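UDP-N-acetylglucosamine pyrophosphorylase (Entamoeba histolytica, PDB 3OC9) probably catalyses the joining of UTP and N-acetyl-alpha-D-glucosamine 1-phosphate to give UDP-N-acetyl-alpha-D-glucosamine and diphosphate. Local coordinates at residues A[107-112]-A[125-130]; A[209-214]-A[224-229]; A[360-365]-A[375-380]. One frame throughout, in Å; residues are numbered along the deposited sequence.

Overall arrangement
The three contacts follow one another along the chain, each closing before the next opens. Interactions 1 and 2 both involve the large mixed sheet of the GT-A-like region but lie on opposite sides of the chain's centre, their own centres 31 Å apart and their nearest atoms about 17 Å apart. Interaction 3, with its centre 23 Å from that of the chain, joins the end of helix 347-364 to a separate two-stranded sheet near the C-terminus; its nearest atoms come within about 10 Å of interaction 2 and about 15 Å of interaction 1. None touches another. The bound 1,2-ethanediol, probably from the crystallisation liquor, is held by Q130, farther along the strand of interaction 1 and away from its helix.

Interaction 1 of 3, residues A[107-112]-A[125-130]; sequences EINNYF and IHCFPQ. With EDO (1,2-ethanediol), chain C.
The F112 ring is approached obliquely by I125 CD1, 4.4 Å from CE1, while the ring of F69 in helix 68-87 meets it with the planes at about 45°. The touch of I125 is loose and, since this residue is modelled in two conformers, doubtful. The segments belong to a beta-alpha-beta crossover, strand 95-100, helix 105-114, strand 125-134, whose two strands are parallel neighbours in the mixed sheet of a GT-A-type nucleotidyltransferase. Accordingly the helix segment runs back over the sheet, nearly antiparallel to strand 125-129 at 169°, with the two axes 9.8 Å apart. C127 is central to the packing: its SG, anti to the carbonyl carbon at chi1 -66°, meets I108 CG2 at 3.8 Å, and I108 continues the apolar layer onto T100 and A42.

A second flat group, the carboxamide of N109, reaches the strand through water at both ends. Its OD1 accepts a bond of 3.1 Å from one water, which in turn accepts from C127 N at 2.9 Å. At the other end ND2 donates to a second water at 3.1 Å, and that water donates to C127 O at 3.2 Å. The two bridges run side by side, tie both backbone polar atoms of C127 to one side chain, and should fix the rotation of its amide. Further along, Q130 extends beyond CG, and its OE1 accepts a 3.1 Å hydrogen bond from O1 of the bound 1,2-ethanediol.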
loop_
_atom_site.group_PDB
_atom_site.type_symbol
_atom_site.label_atom_id
_atom_site.label_comp_id
_atom_site.label_asym_id
_atom_site.label_seq_id
_atom_site.Cartn_x
_atom_site.Cartn_y
_atom_site.Cartn_z
ATOM N N GLU A 107 -20.175 6.207 -5.010
ATOM C CA GLU A 107 -19.329 6.802 -6.071
ATOM C C GLU A 107 -18.240 5.820 -6.591
ATOM O O GLU A 107 -17.994 5.720 -7.805
ATOM C CB GLU A 107 -18.733 8.147 -5.597
ATOM C CG GLU A 107 -17.683 8.763 -6.545
ATOM C CD GLU A 107 -17.136 10.132 -6.101
ATOM O OE1 GLU A 107 -17.196 10.472 -4.891
ATOM O OE2 GLU A 107 -16.623 10.866 -6.982
ATOM N N ILE A 108 -17.615 5.078 -5.677
ATOM C CA ILE A 108 -16.589 4.096 -6.070
ATOM C C ILE A 108 -17.177 2.893 -6.829
ATOM O O ILE A 108 -16.639 2.477 -7.855
ATOM C CB ILE A 108 -15.712 3.651 -4.857
ATOM C CG1 ILE A 108 -14.952 4.860 -4.306
ATOM C CG2 ILE A 108 -14.709 2.549 -5.274
ATOM C CD1 ILE A 108 -14.520 4.717 -2.876
ATOM N N ASN A 109 -18.299 2.356 -6.343
ATOM C CA ASN A 109 -19.002 1.275 -7.044
ATOM C C ASN A 109 -19.394 1.665 -8.487
ATOM O O ASN A 109 -19.200 0.878 -9.428
ATOM C CB ASN A 109 -20.252 0.819 -6.249
ATOM C CG ASN A 109 -19.936 -0.232 -5.177
ATOM O OD1 ASN A 109 -18.998 -1.019 -5.304
ATOM N ND2 ASN A 109 -20.779 -0.291 -4.151
ATOM N N ASN A 110 -19.920 2.884 -8.647
ATOM C CA ASN A 110 -20.289 3.399 -9.970
ATOM C C ASN A 110 -19.075 3.562 -10.894
ATOM O O ASN A 110 -19.172 3.291 -12.099
ATOM C CB ASN A 110 -21.043 4.730 -9.857
ATOM C CG ASN A 110 -22.489 4.555 -9.420
ATOM O OD1 ASN A 110 -23.088 3.493 -9.601
ATOM N ND2 ASN A 110 -23.060 5.607 -8.849
ATOM N N TYR A 111 -17.936 3.991 -10.333
ATOM C CA TYR A 111 -16.695 4.179 -11.107
ATOM C C TYR A 111 -16.242 2.857 -11.750
ATOM O O TYR A 111 -15.975 2.815 -12.961
ATOM C CB TYR A 111 -15.576 4.820 -10.250
ATOM C CG TYR A 111 -14.264 5.021 -10.990
ATOM C CD1 TYR A 111 -13.216 4.100 -10.856
ATOM C CD2 TYR A 111 -14.071 6.123 -11.836
ATOM C CE1 TYR A 111 -12.001 4.273 -11.546
ATOM C CE2 TYR A 111 -12.859 6.296 -12.543
ATOM C CZ TYR A 111 -11.833 5.366 -12.375
ATOM O OH TYR A 111 -10.644 5.513 -13.052
ATOM N N PHE A 112 -16.205 1.773 -10.964
ATOM C CA PHE A 112 -15.833 0.451 -11.511
ATOM C C PHE A 112 -16.846 -0.097 -12.559
ATOM O O PHE A 112 -16.454 -0.598 -13.625
ATOM C CB PHE A 112 -15.566 -0.569 -10.378
ATOM C CG PHE A 112 -14.169 -0.471 -9.768
ATOM C CD1 PHE A 112 -13.082 -1.132 -10.360
ATOM C CD2 PHE A 112 -13.939 0.281 -8.610
ATOM C CE1 PHE A 112 -11.772 -1.053 -9.789
ATOM C CE2 PHE A 112 -12.632 0.384 -8.044
ATOM C CZ PHE A 112 -11.546 -0.289 -8.651
ATOM N N ILE A 125 -14.423 -8.043 -7.081
ATOM C CA ILE A 125 -14.240 -6.692 -6.506
ATOM C C ILE A 125 -15.235 -6.510 -5.363
ATOM O O ILE A 125 -16.433 -6.663 -5.594
ATOM C CB ILE A 125 -14.555 -5.606 -7.574
ATOM C CG1 ILE A 125 -13.593 -5.715 -8.753
ATOM C CG2 ILE A 125 -14.527 -4.190 -6.971
ATOM C CD1 ILE A 125 -12.219 -5.203 -8.438
ATOM N N HIS A 126 -14.756 -6.168 -4.152
ATOM C CA HIS A 126 -15.635 -6.069 -2.960
ATOM C C HIS A 126 -15.396 -4.798 -2.118
ATOM O O HIS A 126 -14.493 -4.783 -1.254
ATOM C CB HIS A 126 -15.475 -7.315 -2.055
ATOM C CG HIS A 126 -15.467 -8.622 -2.795
ATOM N ND1 HIS A 126 -16.620 -9.342 -3.048
ATOM C CD2 HIS A 126 -14.445 -9.349 -3.317
ATOM C CE1 HIS A 126 -16.310 -10.445 -3.711
ATOM N NE2 HIS A 126 -14.995 -10.479 -3.884
ATOM N N CYS A 127 -16.223 -3.767 -2.327
ATOM C CA CYS A 127 -16.143 -2.531 -1.516
ATOM C C CYS A 127 -16.881 -2.719 -0.180
ATOM O O CYS A 127 -18.016 -3.251 -0.157
ATOM C CB CYS A 127 -16.727 -1.318 -2.291
ATOM S SG CYS A 127 -15.833 -0.792 -3.792
ATOM N N PHE A 128 -16.238 -2.332 0.928
ATOM C CA PHE A 128 -16.845 -2.425 2.298
ATOM C C PHE A 128 -16.601 -1.176 3.176
ATOM O O PHE A 128 -15.541 -0.561 3.090
ATOM C CB PHE A 128 -16.377 -3.698 3.031
ATOM C CG PHE A 128 -14.900 -3.708 3.399
ATOM C CD1 PHE A 128 -13.901 -3.967 2.421
ATOM C CD2 PHE A 128 -14.499 -3.481 4.719
ATOM C CE1 PHE A 128 -12.530 -3.971 2.773
ATOM C CE2 PHE A 128 -13.140 -3.489 5.082
ATOM C CZ PHE A 128 -12.146 -3.738 4.105
ATOM N N PRO A 129 -17.582 -0.794 4.039
ATOM C CA PRO A 129 -17.366 0.442 4.823
ATOM C C PRO A 129 -16.717 0.240 6.203
ATOM O O PRO A 129 -16.977 -0.770 6.866
ATOM C CB PRO A 129 -18.792 1.008 4.978
ATOM C CG PRO A 129 -19.684 -0.237 4.989
ATOM C CD PRO A 129 -18.999 -1.224 4.049
ATOM N N GLN A 130 -15.877 1.194 6.613
ATOM C CA GLN A 130 -15.376 1.292 8.010
ATOM C C GLN A 130 -16.220 2.312 8.797
ATOM O O GLN A 130 -16.973 3.102 8.199
ATOM C CB GLN A 130 -13.872 1.665 8.051
ATOM C CG GLN A 130 -13.564 3.106 7.553
ATOM C CD GLN A 130 -12.074 3.500 7.565
ATOM O OE1 GLN A 130 -11.518 3.912 6.527
ATOM N NE2 GLN A 130 -11.439 3.423 8.734
HETATM C C1 EDO C . -8.970 6.297 8.189
HETATM O O1 EDO C . -8.803 5.108 7.393
HETATM C C2 EDO C . -8.206 7.501 7.628
HETATM O O2 EDO C . -6.835 7.482 8.065
HETATM O O HOH W 1 -18.422 -3.877 -4.266
HETATM O O HOH W 2 -20.527 -2.563 -2.042
#

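Interaction 2 of 3, residues A[209-214]-A[224-229]; sequences ICIKIV and GVLVKE
I211 and I213 of strand 209-214 project toward L226 across a wide backbone gap: the nearest alpha carbons, those of I213 and V225, stand 9.0 Å apart, and no hydrogen bond links the segments. Side chains alone close the distance, and essentially one leucine methyl does the work. L226 CD1 lies 4.0 Å from I213 CG2 and 4.4 Å from I211 CD1, so that a single branch serves two neighbours on the same face of the strand.

The torsions explain how each group arrives. CD1 of L226 is anti to CA, with chi2 -178°, which carries this methyl to the far end of the side chain. I213 has its CG1 in the crowded position between the backbone N and the carbonyl carbon, at chi1 67°; CD1 at the end of that branch leads off from the contact, and the short CG2 branch meets the leucine. I211 behaves differently, offering its extended CD1 end. All three residues are buried and no polar atom takes part in the touch.

Neighbouring strands fill out this apolar layer: L226 also rests on C258, I213 on I324 and I211 on V322. Between the two isoleucines, K212 points to the other side of the strand, where its NZ forms salt bridges with D195 and E332. L226 stands near the start of strand 225-229, which pairs with 232-236 in a two-stranded antiparallel unit; the rest of the strand runs away from 209-214, and this one side chain plugs against the central mixed sheet of a GT-A-type fold.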
loop_
_atom_site.group_PDB
_atom_site.type_symbol
_atom_site.label_atom_id
_atom_site.label_comp_id
_atom_site.label_asym_id
_atom_site.label_seq_id
_atom_site.Cartn_x
_atom_site.Cartn_y
_atom_site.Cartn_z
ATOM N N ILE A 209 2.641 -12.492 10.368
ATOM C CA ILE A 209 2.847 -11.207 9.663
ATOM C C ILE A 209 4.206 -11.232 8.944
ATOM O O ILE A 209 5.224 -11.668 9.547
ATOM C CB ILE A 209 2.824 -9.956 10.628
ATOM C CG1 ILE A 209 1.681 -10.044 11.655
ATOM C CG2 ILE A 209 2.715 -8.624 9.791
ATOM C CD1 ILE A 209 1.712 -8.923 12.739
ATOM N N CYS A 210 4.227 -10.778 7.676
ATOM C CA CYS A 210 5.473 -10.509 6.945
ATOM C C CYS A 210 5.525 -8.983 6.639
ATOM O O CYS A 210 4.665 -8.456 5.877
ATOM C CB CYS A 210 5.554 -11.358 5.655
ATOM S SG CYS A 210 7.100 -11.115 4.640
ATOM N N ILE A 211 6.522 -8.286 7.204
ATOM C CA ILE A 211 6.629 -6.796 7.116
ATOM C C ILE A 211 7.728 -6.372 6.113
ATOM O O ILE A 211 8.910 -6.657 6.370
ATOM C CB ILE A 211 6.980 -6.152 8.513
ATOM C CG1 ILE A 211 6.010 -6.634 9.606
ATOM C CG2 ILE A 211 6.973 -4.599 8.431
ATOM C CD1 ILE A 211 6.442 -6.250 11.103
ATOM N N LYS A 212 7.353 -5.710 5.003
ATOM C CA LYS A 212 8.363 -5.134 4.064
ATOM C C LYS A 212 9.003 -3.844 4.634
ATOM O O LYS A 212 8.298 -2.983 5.187
ATOM C CB LYS A 212 7.784 -4.916 2.625
ATOM C CG LYS A 212 7.827 -6.232 1.755
ATOM C CD LYS A 212 7.111 -6.088 0.387
ATOM C CE LYS A 212 7.523 -7.208 -0.608
ATOM N NZ LYS A 212 6.832 -7.043 -1.978
ATOM N N ILE A 213 10.335 -3.724 4.513
ATOM C CA ILE A 213 11.075 -2.555 5.037
ATOM C C ILE A 213 12.067 -2.001 4.010
ATOM O O ILE A 213 12.494 -2.730 3.084
ATOM C CB ILE A 213 11.802 -2.835 6.434
ATOM C CG1 ILE A 213 12.958 -3.863 6.325
ATOM C CG2 ILE A 213 10.772 -3.287 7.510
ATOM C CD1 ILE A 213 14.377 -3.260 5.881
ATOM N N VAL A 214 12.414 -0.726 4.178
ATOM C CA VAL A 214 13.580 -0.128 3.493
ATOM C C VAL A 214 14.664 0.201 4.541
ATOM O O VAL A 214 14.352 0.661 5.647
ATOM C CB VAL A 214 13.201 1.156 2.653
ATOM C CG1 VAL A 214 12.300 0.788 1.457
ATOM C CG2 VAL A 214 12.518 2.289 3.546
ATOM N N GLY A 224 8.884 5.794 10.152
ATOM C CA GLY A 224 8.872 5.056 11.441
ATOM C C GLY A 224 9.764 3.809 11.393
ATOM O O GLY A 224 9.989 3.250 10.302
ATOM N N VAL A 225 10.262 3.356 12.555
ATOM C CA VAL A 225 11.228 2.238 12.608
ATOM C C VAL A 225 10.809 1.097 13.558
ATOM O O VAL A 225 10.150 1.345 14.573
ATOM C CB VAL A 225 12.705 2.678 12.977
ATOM C CG1 VAL A 225 13.256 3.742 11.991
ATOM C CG2 VAL A 225 12.804 3.178 14.413
ATOM N N LEU A 226 11.210 -0.143 13.246
ATOM C CA LEU A 226 10.851 -1.310 14.108
ATOM C C LEU A 226 11.767 -1.441 15.332
ATOM O O LEU A 226 12.990 -1.197 15.241
ATOM C CB LEU A 226 10.912 -2.634 13.317
ATOM C CG LEU A 226 10.094 -2.703 12.018
ATOM C CD1 LEU A 226 10.234 -4.087 11.394
ATOM C CD2 LEU A 226 8.592 -2.387 12.240
ATOM N N VAL A 227 11.167 -1.855 16.450
ATOM C CA VAL A 227 11.892 -2.146 17.694
ATOM C C VAL A 227 11.364 -3.476 18.271
ATOM O O VAL A 227 10.298 -3.935 17.873
ATOM C CB VAL A 227 11.736 -1.000 18.765
ATOM C CG1 VAL A 227 12.211 0.386 18.228
ATOM C CG2 VAL A 227 10.299 -0.919 19.283
ATOM N N LYS A 228 12.113 -4.080 19.198
ATOM C CA LYS A 228 11.671 -5.294 19.905
ATOM C C LYS A 228 11.545 -4.997 21.408
ATOM O O LYS A 228 12.449 -4.391 21.993
ATOM C CB LYS A 228 12.662 -6.448 19.654
ATOM C CG LYS A 228 12.161 -7.822 20.109
ATOM C CD LYS A 228 13.224 -8.917 19.942
ATOM C CE LYS A 228 13.257 -9.475 18.528
ATOM N NZ LYS A 228 14.167 -10.674 18.445
ATOM N N GLU A 229 10.424 -5.403 22.010
ATOM C CA GLU A 229 10.170 -5.245 23.459
ATOM C C GLU A 229 9.582 -6.543 24.032
ATOM O O GLU A 229 8.508 -6.982 23.605
ATOM C CB GLU A 229 9.203 -4.079 23.697
ATOM C CG GLU A 229 8.969 -3.711 25.172
ATOM C CD GLU A 229 8.219 -2.387 25.375
ATOM O OE1 GLU A 229 7.751 -1.767 24.397
ATOM O OE2 GLU A 229 8.100 -1.947 26.539
#

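Interaction 3 of 3, residues A[360-365]-A[375-380]; sequences YYLKKA and PICEIS
The apolar contact is carried by L362, which packs on C377 and I379, two residues that point from the same face of the short strand 377-379. Its CD1 lies 3.6 Å from C377 SG, while its CG is 4.2 Å from I379 CD1, so the leucine's branched end meets both. SG of C377 sits anti to the backbone N at chi1 -172°, extended toward the leucine. V369, on the strand just after the helix, also packs on L362.

Near the C-terminus, then, the last turn of helix 347-364 lies over a two-stranded parallel sheet, 377-379 with 402-404, in an alpha/beta layer apart from the large central sheet. The buried contact is made by side chains, with no hydrogen bond between the segments.

Polar bonds operate on the flanks. N358, one turn before L362, donates from ND2 to C377 O and so ties the same helix to the strand. E378, whose side chain alternates with those of C377 and I379, is hydrogen-bonded through OE2 to Y355 OH of that helix and to E63 N. Within the helix end, A365 N donates to Y361 O at 3.1 Å and, weakly, to L362 O at 3.3 Å.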
loop_
_atom_site.group_PDB
_atom_site.type_symbol
_atom_site.label_atom_id
_atom_site.label_comp_id
_atom_site.label_asym_id
_atom_site.label_seq_id
_atom_site.Cartn_x
_atom_site.Cartn_y
_atom_site.Cartn_z
ATOM N N TYR A 360 16.012 -0.608 -16.687
ATOM C CA TYR A 360 16.661 -1.706 -15.959
ATOM C C TYR A 360 16.112 -3.093 -16.353
ATOM O O TYR A 360 16.897 -4.023 -16.597
ATOM C CB TYR A 360 16.600 -1.457 -14.427
ATOM C CG TYR A 360 17.004 -2.650 -13.539
ATOM C CD1 TYR A 360 18.343 -2.878 -13.206
ATOM C CD2 TYR A 360 16.039 -3.532 -13.031
ATOM C CE1 TYR A 360 18.714 -3.958 -12.394
ATOM C CE2 TYR A 360 16.402 -4.624 -12.222
ATOM C CZ TYR A 360 17.738 -4.828 -11.909
ATOM O OH TYR A 360 18.118 -5.899 -11.110
ATOM N N TYR A 361 14.782 -3.240 -16.420
ATOM C CA TYR A 361 14.165 -4.532 -16.772
ATOM C C TYR A 361 14.505 -4.950 -18.234
ATOM O O TYR A 361 14.811 -6.129 -18.512
ATOM C CB TYR A 361 12.642 -4.506 -16.533
ATOM C CG TYR A 361 12.203 -4.674 -15.059
ATOM C CD1 TYR A 361 12.957 -5.451 -14.154
ATOM C CD2 TYR A 361 11.006 -4.091 -14.599
ATOM C CE1 TYR A 361 12.531 -5.624 -12.793
ATOM C CE2 TYR A 361 10.579 -4.256 -13.246
ATOM C CZ TYR A 361 11.349 -5.025 -12.363
ATOM O OH TYR A 361 10.942 -5.190 -11.031
ATOM N N LEU A 362 14.473 -3.988 -19.154
ATOM C CA LEU A 362 14.879 -4.257 -20.545
ATOM C C LEU A 362 16.324 -4.785 -20.658
ATOM O O LEU A 362 16.574 -5.734 -21.402
ATOM C CB LEU A 362 14.678 -3.024 -21.440
ATOM C CG LEU A 362 13.256 -2.718 -21.926
ATOM C CD1 LEU A 362 13.144 -1.290 -22.517
ATOM C CD2 LEU A 362 12.713 -3.762 -22.931
ATOM N N LYS A 363 17.246 -4.188 -19.906
ATOM C CA LYS A 363 18.657 -4.623 -19.884
ATOM C C LYS A 363 18.849 -6.001 -19.226
ATOM O O LYS A 363 19.704 -6.789 -19.650
ATOM C CB LYS A 363 19.546 -3.572 -19.206
ATOM C CG LYS A 363 19.637 -2.238 -19.972
ATOM C CD LYS A 363 20.432 -1.195 -19.182
ATOM C CE LYS A 363 20.379 0.162 -19.880
ATOM N NZ LYS A 363 21.029 1.257 -19.094
ATOM N N LYS A 364 18.053 -6.291 -18.197
ATOM C CA LYS A 364 18.114 -7.583 -17.521
ATOM C C LYS A 364 17.619 -8.711 -18.456
ATOM O O LYS A 364 18.029 -9.880 -18.315
ATOM C CB LYS A 364 17.321 -7.525 -16.202
ATOM C CG LYS A 364 17.570 -8.674 -15.230
ATOM C CD LYS A 364 16.887 -8.421 -13.869
ATOM C CE LYS A 364 17.112 -9.582 -12.904
ATOM N NZ LYS A 364 16.863 -9.152 -11.496
ATOM N N ALA A 365 16.754 -8.356 -19.408
ATOM C CA ALA A 365 16.214 -9.311 -20.371
ATOM C C ALA A 365 17.134 -9.511 -21.599
ATOM O O ALA A 365 16.833 -10.318 -22.481
ATOM C CB ALA A 365 14.801 -8.897 -20.805
ATOM N N PRO A 375 14.069 10.293 -22.415
ATOM C CA PRO A 375 14.036 9.378 -21.266
ATOM C C PRO A 375 12.801 8.445 -21.189
ATOM O O PRO A 375 12.733 7.607 -20.279
ATOM C CB PRO A 375 14.024 10.343 -20.077
ATOM C CG PRO A 375 13.191 11.490 -20.572
ATOM C CD PRO A 375 13.461 11.597 -22.078
ATOM N N ILE A 376 11.858 8.579 -22.121
ATOM C CA ILE A 376 10.548 7.870 -22.045
ATOM C C ILE A 376 10.639 6.351 -22.289
ATOM O O ILE A 376 11.101 5.909 -23.339
ATOM C CB ILE A 376 9.511 8.505 -23.013
ATOM C CG1 ILE A 376 9.365 10.001 -22.708
ATOM C CG2 ILE A 376 8.133 7.780 -22.939
ATOM C CD1 ILE A 376 8.603 10.773 -23.742
ATOM N N CYS A 377 10.198 5.562 -21.299
ATOM C CA CYS A 377 10.127 4.098 -21.423
ATOM C C CYS A 377 8.902 3.632 -20.617
ATOM O O CYS A 377 8.991 3.544 -19.393
ATOM C CB CYS A 377 11.412 3.456 -20.884
ATOM S SG CYS A 377 11.651 1.651 -21.127
ATOM N N GLU A 378 7.779 3.392 -21.301
ATOM C CA GLU A 378 6.501 2.991 -20.667
ATOM C C GLU A 378 6.120 1.560 -21.030
ATOM O O GLU A 378 5.858 1.248 -22.208
ATOM C CB GLU A 378 5.342 3.930 -21.050
ATOM C CG GLU A 378 5.589 5.401 -20.744
ATOM C CD GLU A 378 4.320 6.261 -20.687
ATOM O OE1 GLU A 378 3.188 5.773 -20.952
ATOM O OE2 GLU A 378 4.454 7.452 -20.343
ATOM N N ILE A 379 6.067 0.702 -20.011
ATOM C CA ILE A 379 5.741 -0.715 -20.167
ATOM C C ILE A 379 4.473 -1.036 -19.362
ATOM O O ILE A 379 4.484 -0.938 -18.129
ATOM C CB ILE A 379 6.918 -1.621 -19.692
ATOM C CG1 ILE A 379 8.206 -1.310 -20.501
ATOM C CG2 ILE A 379 6.492 -3.112 -19.749
ATOM C CD1 ILE A 379 9.443 -2.169 -20.138
ATOM N N SER A 380 3.394 -1.414 -20.055
ATOM C CA SER A 380 2.091 -1.650 -19.397
ATOM C C SER A 380 2.177 -2.699 -18.283
ATOM O O SER A 380 2.821 -3.737 -18.459
ATOM C CB SER A 380 1.031 -2.075 -20.408
ATOM O OG SER A 380 -0.210 -2.319 -19.744
#